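Side-chain contact in polyketide synthase associated protein 5 (Mycobacterium tuberculosis, PDB 1Q9J), which probably catalyses the final step of phthiocerol dimycocerosate synthesis, transferring mycocerosyl groups from mycocerosic acid synthase onto the two hydroxyls of phthiocerol and related alcohols: residues Ser11-Val16 / Gly324-Thr329. Sequence-based numbering, arbitrary orientation.
Sequences SHSEEV and GLHFGT
The imidazole of H326 lies against helix 12-19, with S13 over one face of the ring. The CA of S13 stands 4.2 Å from the ring centroid, 17° from the normal, a CH-pi contact. S13 OG sits over the rim of the same face, 3.7 Å from H326 CD2; T329 CG2, from the ring's own segment, lies off-centre over the opposite face, so the imidazole sits between S13 and T329.

Van der Waals contact continues at the ring edge, where V16 CG2 lies in the imidazole plane, 3.6 Å from H326 NE2. The other methyl of V16, CG1, is anti to the backbone N (chi1 -177°) and reaches the O of G328, 3.7 Å away.

No hydrogen bond crosses between the segments; within them, S11 N donates to the anti lone pair of E14 OE1 (2.9 Å), and T329 OG1 donates to H326 O.

G328 lies about 6 Å from the side chain of H124, the probable proton acceptor. The contact joins the N-terminal helix to the loop between helix 319-322 and strand 342-345, with M164 and E165 of helix 164-170 packing alongside and F327 resting on strands 342-345 and 285-292.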
loop_
_atom_site.group_PDB
_atom_site.type_symbol
_atom_site.label_atom_id
_atom_site.label_comp_id
_atom_site.label_asym_id
_atom_site.label_seq_id
_atom_site.Cartn_x
_atom_site.Cartn_y
_atom_site.Cartn_z
ATOM N N SER A 11 -15.907 -7.364 -6.191
ATOM C CA SER A 11 -16.669 -7.220 -4.952
ATOM C C SER A 11 -16.708 -5.738 -4.611
ATOM O O SER A 11 -15.775 -5.003 -4.938
ATOM C CB SER A 11 -15.975 -7.990 -3.830
ATOM O OG SER A 11 -14.878 -7.248 -3.313
ATOM N N HIS A 12 -17.770 -5.301 -3.942
ATOM C CA HIS A 12 -17.916 -3.881 -3.601
ATOM C C HIS A 12 -16.650 -3.254 -3.018
ATOM O O HIS A 12 -16.366 -2.069 -3.225
ATOM C CB HIS A 12 -19.108 -3.684 -2.658
ATOM C CG HIS A 12 -20.433 -3.959 -3.311
ATOM N ND1 HIS A 12 -20.869 -5.235 -3.603
ATOM C CD2 HIS A 12 -21.389 -3.123 -3.782
ATOM C CE1 HIS A 12 -22.034 -5.173 -4.225
ATOM N NE2 HIS A 12 -22.372 -3.903 -4.347
ATOM N N SER A 13 -15.876 -4.061 -2.308
ATOM C CA SER A 13 -14.637 -3.594 -1.706
ATOM C C SER A 13 -13.567 -3.285 -2.771
ATOM O O SER A 13 -12.750 -2.377 -2.608
ATOM C CB SER A 13 -14.159 -4.665 -0.724
ATOM O OG SER A 13 -12.790 -4.554 -0.419
ATOM N N GLU A 14 -13.591 -4.028 -3.873
ATOM C CA GLU A 14 -12.615 -3.852 -4.946
ATOM C C GLU A 14 -12.968 -2.722 -5.915
ATOM O O GLU A 14 -12.081 -2.082 -6.488
ATOM C CB GLU A 14 -12.480 -5.179 -5.687
ATOM C CG GLU A 14 -12.302 -6.314 -4.704
ATOM C CD GLU A 14 -12.172 -7.685 -5.327
ATOM O OE1 GLU A 14 -13.129 -8.121 -6.014
ATOM O OE2 GLU A 14 -11.099 -8.315 -5.112
ATOM N N GLU A 15 -14.263 -2.465 -6.077
ATOM C CA GLU A 15 -14.733 -1.419 -6.973
ATOM C C GLU A 15 -14.130 -0.059 -6.728
ATOM O O GLU A 15 -14.035 0.741 -7.644
ATOM C CB GLU A 15 -16.255 -1.320 -6.926
ATOM C CG GLU A 15 -16.907 -2.607 -7.369
ATOM C CD GLU A 15 -18.372 -2.463 -7.697
ATOM O OE1 GLU A 15 -19.151 -2.032 -6.808
ATOM O OE2 GLU A 15 -18.746 -2.793 -8.853
ATOM N N VAL A 16 -13.722 0.230 -5.503
ATOM C CA VAL A 16 -13.121 1.531 -5.272
ATOM C C VAL A 16 -11.983 1.708 -6.278
ATOM O O VAL A 16 -11.910 2.722 -6.962
ATOM C CB VAL A 16 -12.540 1.661 -3.844
ATOM C CG1 VAL A 16 -11.980 3.067 -3.633
ATOM C CG2 VAL A 16 -13.636 1.387 -2.818
ATOM N N GLY A 324 -17.488 -3.979 7.930
ATOM C CA GLY A 324 -17.137 -4.102 6.533
ATOM C C GLY A 324 -16.093 -3.100 6.080
ATOM O O GLY A 324 -15.738 -3.063 4.906
ATOM N N LEU A 325 -15.590 -2.289 7.000
ATOM C CA LEU A 325 -14.604 -1.283 6.646
ATOM C C LEU A 325 -13.297 -1.845 6.086
ATOM O O LEU A 325 -12.661 -2.703 6.695
ATOM C CB LEU A 325 -14.295 -0.399 7.863
ATOM C CG LEU A 325 -14.555 1.113 7.747
ATOM C CD1 LEU A 325 -14.000 1.820 8.989
ATOM C CD2 LEU A 325 -13.876 1.679 6.484
ATOM N N HIS A 326 -12.895 -1.357 4.918
ATOM C CA HIS A 326 -11.635 -1.784 4.311
ATOM C C HIS A 326 -10.780 -0.539 4.118
ATOM O O HIS A 326 -11.291 0.580 4.109
ATOM C CB HIS A 326 -11.871 -2.479 2.960
ATOM C CG HIS A 326 -12.613 -1.644 1.963
ATOM N ND1 HIS A 326 -13.940 -1.303 2.118
ATOM C CD2 HIS A 326 -12.213 -1.075 0.801
ATOM C CE1 HIS A 326 -14.324 -0.560 1.096
ATOM N NE2 HIS A 326 -13.296 -0.405 0.282
ATOM N N PHE A 327 -9.481 -0.725 3.946
ATOM C CA PHE A 327 -8.618 0.429 3.778
ATOM C C PHE A 327 -8.745 1.071 2.398
ATOM O O PHE A 327 -8.197 2.143 2.160
ATOM C CB PHE A 327 -7.165 0.049 4.068
ATOM C CG PHE A 327 -6.262 1.235 4.323
ATOM C CD1 PHE A 327 -6.652 2.267 5.182
ATOM C CD2 PHE A 327 -5.001 1.297 3.741
ATOM C CE1 PHE A 327 -5.791 3.343 5.458
ATOM C CE2 PHE A 327 -4.139 2.369 4.015
ATOM C CZ PHE A 327 -4.537 3.392 4.878
ATOM N N GLY A 328 -9.467 0.432 1.487
ATOM C CA GLY A 328 -9.630 1.043 0.185
ATOM C C GLY A 328 -10.317 2.399 0.324
ATOM O O GLY A 328 -10.110 3.303 -0.491
ATOM N N THR A 329 -11.136 2.544 1.364
ATOM C CA THR A 329 -11.870 3.787 1.610
ATOM C C THR A 329 -10.962 5.021 1.606
ATOM O O THR A 329 -11.425 6.151 1.437
ATOM C CB THR A 329 -12.624 3.743 2.969
ATOM O OG1 THR A 329 -11.684 3.690 4.054
ATOM C CG2 THR A 329 -13.531 2.526 3.038
#